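Local coordinates for devB protein (Vibrio cholerae O1 biovar eltor str. N16961, PDB 1Y89) that probably hydrolyses 6-phosphogluconolactone to 6-phosphogluconate, the second step of the oxidative pentose phosphate pathway, at residues K196-I199 against V200-H204; S79-G82 against E83-L87. All coordinates share one frame; numbering follows the deposited sequence.

Contact 1 (K196-I199 against V200-H204); sequences KAEI and VEQIH
The carboxamide of Gln202 turns one face to Glu198: Glu198 O lies over it, 3.8 Å from Gln202 CD, and Glu198 CG stands above the nitrogen end, 4.3 Å from Gln202 NE2. This is the opening of helix 197-205, which lies in the crossover between the neighbouring parallel strands 186-191 and 224-230, a beta-alpha-beta unit of the mixed sheet. Ile199 comes to the oxygen end of the amide instead, its CG1 3.9 Å from Gln202 OE1, and the two side chains meet at about a right angle. Tyr213, hydrogen-bonded through its hydroxyl to Gln202 OE1, fixes the amide from outside and also touches Ile199 and Ile203.

Four successive i to i+4 bonds build the turns. The first, from Val200 N to Lys196 O at 2.9 Å, runs almost in line with the carbonyl; the last, from Ile203 N to Ile199 O, is nearly straight at 177°. Beside that last bond, Ile203 CD1 reaches to 4.1 Å from Ile199 CG1. Ile203 is carried there because its CG1 stands anti to the carbonyl carbon (chi1 -59°), leaning back along the helix. Val200 faces the sheet, meeting Val191 and Leu229. The side chain of Lys196, just before residue 197, runs away from the turn, and its NZ bonds Val139 O, with a long, weak ion pair to a bound phosphate.

On the exposed side, Glu198 O serves two donors, Gln202 N and a water. A bend at chi2 (-89°) turns the Glu201 carboxylate back, and its OE1 accepts from the same water at 2.6 Å.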
ATOM      1  N   LYS A 196      16.465   7.563 -11.250  1.00 27.06           N
ATOM      2  CA  LYS A 196      15.289   8.301 -10.799  1.00 26.00           C
ATOM      3  C   LYS A 196      15.406   8.858  -9.376  1.00 24.99           C
ATOM      4  O   LYS A 196      14.513   9.552  -8.917  1.00 23.42           O
ATOM      5  CB  LYS A 196      14.053   7.408 -10.922  1.00 27.12           C
ATOM      6  CG  LYS A 196      13.726   6.974 -12.395  1.00 29.35           C
ATOM      7  CD  LYS A 196      13.363   8.179 -13.304  1.00 32.20           C
ATOM      8  CE  LYS A 196      13.294   7.779 -14.824  1.00 31.80           C
ATOM      9  NZ  LYS A 196      12.083   6.962 -15.091  1.00 26.38           N
ATOM     10  N   ALA A 197      16.496   8.552  -8.679  1.00 23.99           N
ATOM     11  CA  ALA A 197      16.607   8.953  -7.263  1.00 23.96           C
ATOM     12  C   ALA A 197      16.492  10.455  -6.999  1.00 24.09           C
ATOM     13  O   ALA A 197      15.928  10.887  -5.979  1.00 22.94           O
ATOM     14  CB  ALA A 197      17.888   8.355  -6.605  1.00 22.84           C
ATOM     15  N   GLU A 198      17.050  11.247  -7.912  1.00 25.03           N
ATOM     16  CA  GLU A 198      17.126  12.686  -7.766  1.00 26.97           C
ATOM     17  C   GLU A 198      15.725  13.305  -7.876  1.00 25.47           C
ATOM     18  O   GLU A 198      15.295  14.138  -7.047  1.00 25.70           O
ATOM     19  CB  GLU A 198      18.103  13.246  -8.834  1.00 26.95           C
ATOM     20  CG  GLU A 198      18.311  14.747  -8.788  1.00 31.44           C
ATOM     21  CD  GLU A 198      19.561  15.198  -9.582  1.00 33.24           C
ATOM     22  OE1 GLU A 198      20.262  14.344 -10.180  1.00 40.34           O
ATOM     23  OE2 GLU A 198      19.855  16.413  -9.586  1.00 42.31           O
ATOM     24  N   ILE A 199      15.007  12.889  -8.889  1.00 24.52           N
ATOM     25  CA  ILE A 199      13.682  13.461  -9.092  1.00 24.62           C
ATOM     26  C   ILE A 199      12.668  12.881  -8.111  1.00 24.19           C
ATOM     27  O   ILE A 199      11.772  13.577  -7.717  1.00 25.13           O
ATOM     28  CB  ILE A 199      13.196  13.357 -10.542  1.00 24.05           C
ATOM     29  CG1 ILE A 199      12.037  14.355 -10.741  1.00 25.36           C
ATOM     30  CG2 ILE A 199      12.881  11.898 -10.954  1.00 22.66           C
ATOM     31  CD1 ILE A 199      11.637  14.516 -12.118  1.00 23.59           C
ATOM     32  N   VAL A 200      12.841  11.629  -7.693  1.00 23.74           N
ATOM     33  CA  VAL A 200      12.079  11.115  -6.528  1.00 23.40           C
ATOM     34  C   VAL A 200      12.263  12.044  -5.315  1.00 23.79           C
ATOM     35  O   VAL A 200      11.272  12.463  -4.696  1.00 23.33           O
ATOM     36  CB  VAL A 200      12.447   9.631  -6.185  1.00 23.78           C
ATOM     37  CG1 VAL A 200      11.909   9.217  -4.767  1.00 23.31           C
ATOM     38  CG2 VAL A 200      11.889   8.718  -7.253  1.00 22.42           C
ATOM     39  N   GLU A 201      13.514  12.406  -5.002  1.00 23.34           N
ATOM     40  CA  GLU A 201      13.768  13.243  -3.834  1.00 24.74           C
ATOM     41  C   GLU A 201      13.088  14.615  -3.982  1.00 24.38           C
ATOM     42  O   GLU A 201      12.537  15.154  -3.012  1.00 23.33           O
ATOM     43  CB  GLU A 201      15.284  13.406  -3.574  1.00 24.71           C
ATOM     44  CG  GLU A 201      15.612  14.021  -2.229  1.00 29.83           C
ATOM     45  CD  GLU A 201      15.673  15.542  -2.241  1.00 37.72           C
ATOM     46  OE1 GLU A 201      15.584  16.179  -3.331  1.00 41.32           O
ATOM     47  OE2 GLU A 201      15.830  16.112  -1.132  1.00 44.54           O
ATOM     48  N   GLN A 202      13.139  15.171  -5.190  1.00 24.54           N
ATOM     49  CA  GLN A 202      12.530  16.484  -5.460  1.00 25.99           C
ATOM     50  C   GLN A 202      11.021  16.466  -5.291  1.00 24.36           C
ATOM     51  O   GLN A 202      10.480  17.292  -4.581  1.00 25.31           O
ATOM     52  CB  GLN A 202      12.905  17.004  -6.857  1.00 25.90           C
ATOM     53  CG  GLN A 202      14.365  17.397  -6.949  1.00 28.82           C
ATOM     54  CD  GLN A 202      14.838  17.661  -8.388  1.00 31.29           C
ATOM     55  OE1 GLN A 202      14.185  17.257  -9.359  1.00 36.13           O
ATOM     56  NE2 GLN A 202      16.016  18.324  -8.519  1.00 35.63           N
ATOM     57  N   ILE A 203      10.350  15.512  -5.928  1.00 23.82           N
ATOM     58  CA  ILE A 203       8.900  15.351  -5.782  1.00 23.57           C
ATOM     59  C   ILE A 203       8.523  15.031  -4.321  1.00 23.76           C
ATOM     60  O   ILE A 203       7.531  15.554  -3.786  1.00 24.40           O
ATOM     61  CB  ILE A 203       8.378  14.254  -6.761  1.00 23.42           C
ATOM     62  CG1 ILE A 203       8.709  14.651  -8.215  1.00 22.88           C
ATOM     63  CG2 ILE A 203       6.859  13.930  -6.522  1.00 23.29           C
ATOM     64  CD1 ILE A 203       8.348  13.588  -9.220  1.00 23.38           C
ATOM     65  N   HIS A 204       9.307  14.174  -3.680  1.00 23.59           N
ATOM     66  CA  HIS A 204       9.039  13.808  -2.284  1.00 24.58           C
ATOM     67  C   HIS A 204       9.042  14.970  -1.293  1.00 24.03           C
ATOM     68  O   HIS A 204       8.270  14.974  -0.330  1.00 23.96           O
ATOM     69  CB  HIS A 204      10.006  12.731  -1.813  1.00 24.27           C
ATOM     70  CG  HIS A 204       9.508  11.983  -0.622  1.00 24.57           C
ATOM     71  ND1 HIS A 204       8.469  11.078  -0.703  1.00 26.58           N
ATOM     72  CD2 HIS A 204       9.891  12.008   0.672  1.00 26.02           C
ATOM     73  CE1 HIS A 204       8.225  10.591   0.500  1.00 26.42           C
ATOM     74  NE2 HIS A 204       9.079  11.129   1.349  1.00 26.54           N
TER
HETATM   75  O   HOH W   1      17.171  15.929  -5.345  1.00 38.69           O

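Contact 2 (S79-G82 against E83-L87); sequences SNYG and EANAL
Tyr81 and Asn85, one helical turn apart, run side by side in the same direction, and their flat groups are almost parallel, ring and amide planes differing by 7°. A CH-pi contact joins them: Asn85 CB sits over one face of the phenol, offset toward the rim and 3.8 Å from Tyr81 CZ. Both side chains leave the backbone with CG anti to N (chi1 163° for Tyr81, -176° for Asn85), which sends them out in step. Beneath this pair the Asn85 N to Tyr81 O bond is short, 2.7 Å. Outside the turn, Pro74, Ile99 and Arg101 pack on the tyrosine.

Gly82, having no side chain, takes part through its backbone. Its nitrogen donates to Ser79 OG at 3.0 Å, the capping bond that makes Ser79 the N-cap of helix 80-89. Glu69, on strand 62-70, accepts from the two amides just before Gly82, those of Asn80 and Tyr81, one carboxylate oxygen to each.

Glu83 closes the same turn, its N bonding Ser79 O at 3.2 Å, while its carboxylate heads away into an exposed position. Further on, Gly82 O takes both Ala86 N, at 2.9 Å, and a water that donates to it at 2.7 Å and accepts from Asn85 ND2.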
ATOM      1  N   SER A  79       7.253   1.817 -31.014  1.00 24.05           N
ATOM      2  CA  SER A  79       5.849   1.602 -30.640  1.00 23.22           C
ATOM      3  C   SER A  79       5.714   1.016 -29.234  1.00 22.65           C
ATOM      4  O   SER A  79       6.310  -0.038 -28.943  1.00 22.29           O
ATOM      5  CB  SER A  79       5.177   0.632 -31.617  1.00 23.20           C
ATOM      6  OG  SER A  79       3.809   0.517 -31.280  1.00 22.15           O
ATOM      7  N   ASN A  80       4.938   1.670 -28.368  1.00 21.06           N
ATOM      8  CA  ASN A  80       4.651   1.064 -27.058  1.00 21.54           C
ATOM      9  C   ASN A  80       3.869  -0.236 -27.240  1.00 21.46           C
ATOM     10  O   ASN A  80       4.240  -1.272 -26.667  1.00 21.25           O
ATOM     11  CB  ASN A  80       3.861   2.032 -26.137  1.00 20.84           C
ATOM     12  CG  ASN A  80       4.696   3.222 -25.671  1.00 21.79           C
ATOM     13  OD1 ASN A  80       5.939   3.170 -25.623  1.00 20.29           O
ATOM     14  ND2 ASN A  80       4.016   4.305 -25.303  1.00 20.57           N
ATOM     15  N   TYR A  81       2.782  -0.180 -28.034  1.00 21.47           N
ATOM     16  CA  TYR A  81       2.003  -1.392 -28.322  1.00 22.21           C
ATOM     17  C   TYR A  81       2.892  -2.493 -28.885  1.00 22.13           C
ATOM     18  O   TYR A  81       2.798  -3.648 -28.470  1.00 21.47           O
ATOM     19  CB  TYR A  81       0.848  -1.116 -29.322  1.00 22.15           C
ATOM     20  CG  TYR A  81       0.312  -2.394 -29.924  1.00 22.60           C
ATOM     21  CD1 TYR A  81      -0.663  -3.159 -29.258  1.00 23.80           C
ATOM     22  CD2 TYR A  81       0.805  -2.869 -31.148  1.00 22.64           C
ATOM     23  CE1 TYR A  81      -1.137  -4.356 -29.813  1.00 20.45           C
ATOM     24  CE2 TYR A  81       0.341  -4.060 -31.700  1.00 22.96           C
ATOM     25  CZ  TYR A  81      -0.607  -4.800 -31.022  1.00 23.88           C
ATOM     26  OH  TYR A  81      -1.068  -5.965 -31.593  1.00 22.93           O
ATOM     27  N   GLY A  82       3.736  -2.127 -29.850  1.00 22.46           N
ATOM     28  CA  GLY A  82       4.612  -3.091 -30.533  1.00 23.53           C
ATOM     29  C   GLY A  82       5.465  -3.878 -29.543  1.00 23.47           C
ATOM     30  O   GLY A  82       5.609  -5.110 -29.662  1.00 22.11           O
ATOM     31  N   GLU A  83       6.023  -3.190 -28.548  1.00 23.25           N
ATOM     32  CA  GLU A  83       6.807  -3.897 -27.523  1.00 24.59           C
ATOM     33  C   GLU A  83       5.950  -4.791 -26.570  1.00 23.50           C
ATOM     34  O   GLU A  83       6.343  -5.921 -26.234  1.00 22.90           O
ATOM     35  CB  GLU A  83       7.691  -2.917 -26.750  1.00 25.37           C
ATOM     36  CG  GLU A  83       8.583  -3.583 -25.731  1.00 33.88           C
ATOM     37  CD  GLU A  83       9.936  -2.872 -25.599  1.00 42.52           C
ATOM     38  OE1 GLU A  83       9.971  -1.736 -25.026  1.00 45.11           O
ATOM     39  OE2 GLU A  83      10.941  -3.454 -26.092  1.00 43.44           O
ATOM     40  N   ALA A  84       4.788  -4.283 -26.148  1.00 22.31           N
ATOM     41  CA  ALA A  84       3.823  -5.066 -25.379  1.00 21.77           C
ATOM     42  C   ALA A  84       3.407  -6.303 -26.155  1.00 22.32           C
ATOM     43  O   ALA A  84       3.288  -7.404 -25.588  1.00 21.87           O
ATOM     44  CB  ALA A  84       2.568  -4.198 -24.995  1.00 22.10           C
ATOM     45  N   ASN A  85       3.204  -6.137 -27.461  1.00 21.46           N
ATOM     46  CA  ASN A  85       2.844  -7.270 -28.274  1.00 21.88           C
ATOM     47  C   ASN A  85       3.984  -8.313 -28.421  1.00 21.64           C
ATOM     48  O   ASN A  85       3.736  -9.513 -28.321  1.00 21.37           O
ATOM     49  CB  ASN A  85       2.355  -6.812 -29.669  1.00 20.92           C
ATOM     50  CG  ASN A  85       1.864  -7.986 -30.515  1.00 23.80           C
ATOM     51  OD1 ASN A  85       0.985  -8.751 -30.105  1.00 24.31           O
ATOM     52  ND2 ASN A  85       2.418  -8.119 -31.697  1.00 26.79           N
ATOM     53  N   ALA A  86       5.202  -7.857 -28.695  1.00 21.21           N
ATOM     54  CA  ALA A  86       6.345  -8.767 -28.817  1.00 21.78           C
ATOM     55  C   ALA A  86       6.583  -9.530 -27.516  1.00 21.70           C
ATOM     56  O   ALA A  86       6.816 -10.761 -27.543  1.00 21.69           O
ATOM     57  CB  ALA A  86       7.592  -8.003 -29.223  1.00 23.00           C
ATOM     58  N   LEU A  87       6.456  -8.843 -26.382  1.00 20.06           N
ATOM     59  CA  LEU A  87       6.814  -9.479 -25.096  1.00 21.31           C
ATOM     60  C   LEU A  87       5.674 -10.254 -24.432  1.00 21.41           C
ATOM     61  O   LEU A  87       5.922 -11.213 -23.685  1.00 20.12           O
ATOM     62  CB  LEU A  87       7.400  -8.468 -24.099  1.00 20.93           C
ATOM     63  CG  LEU A  87       8.725  -7.784 -24.518  1.00 21.43           C
ATOM     64  CD1 LEU A  87       9.046  -6.654 -23.486  1.00 23.09           C
ATOM     65  CD2 LEU A  87       9.887  -8.773 -24.623  1.00 22.71           C
TER
HETATM   66  O   HOH W   2       5.295  -6.545 -31.927  1.00 31.28           O

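In the fold
Both contacts are opening turns of helices that cover the mixed sheet, and both are partly buried. They are separate sites, with centres about 28 Å apart and nearest atoms about 13 Å apart. Contact 1 belongs to helix 197-205 and sets its buried aliphatic residues against strands 186-191 and 224-230; its far end, at His204, meets His204 of the second subunit. Contact 2 starts helix 80-89 beside strand 62-70 and helix 39-48, and no other chain of the assembly touches it. Aliphatic packing and an amide dominate the first, a serine cap and an aromatic face the second. In each, a water bridges a main-chain carbonyl and a side chain.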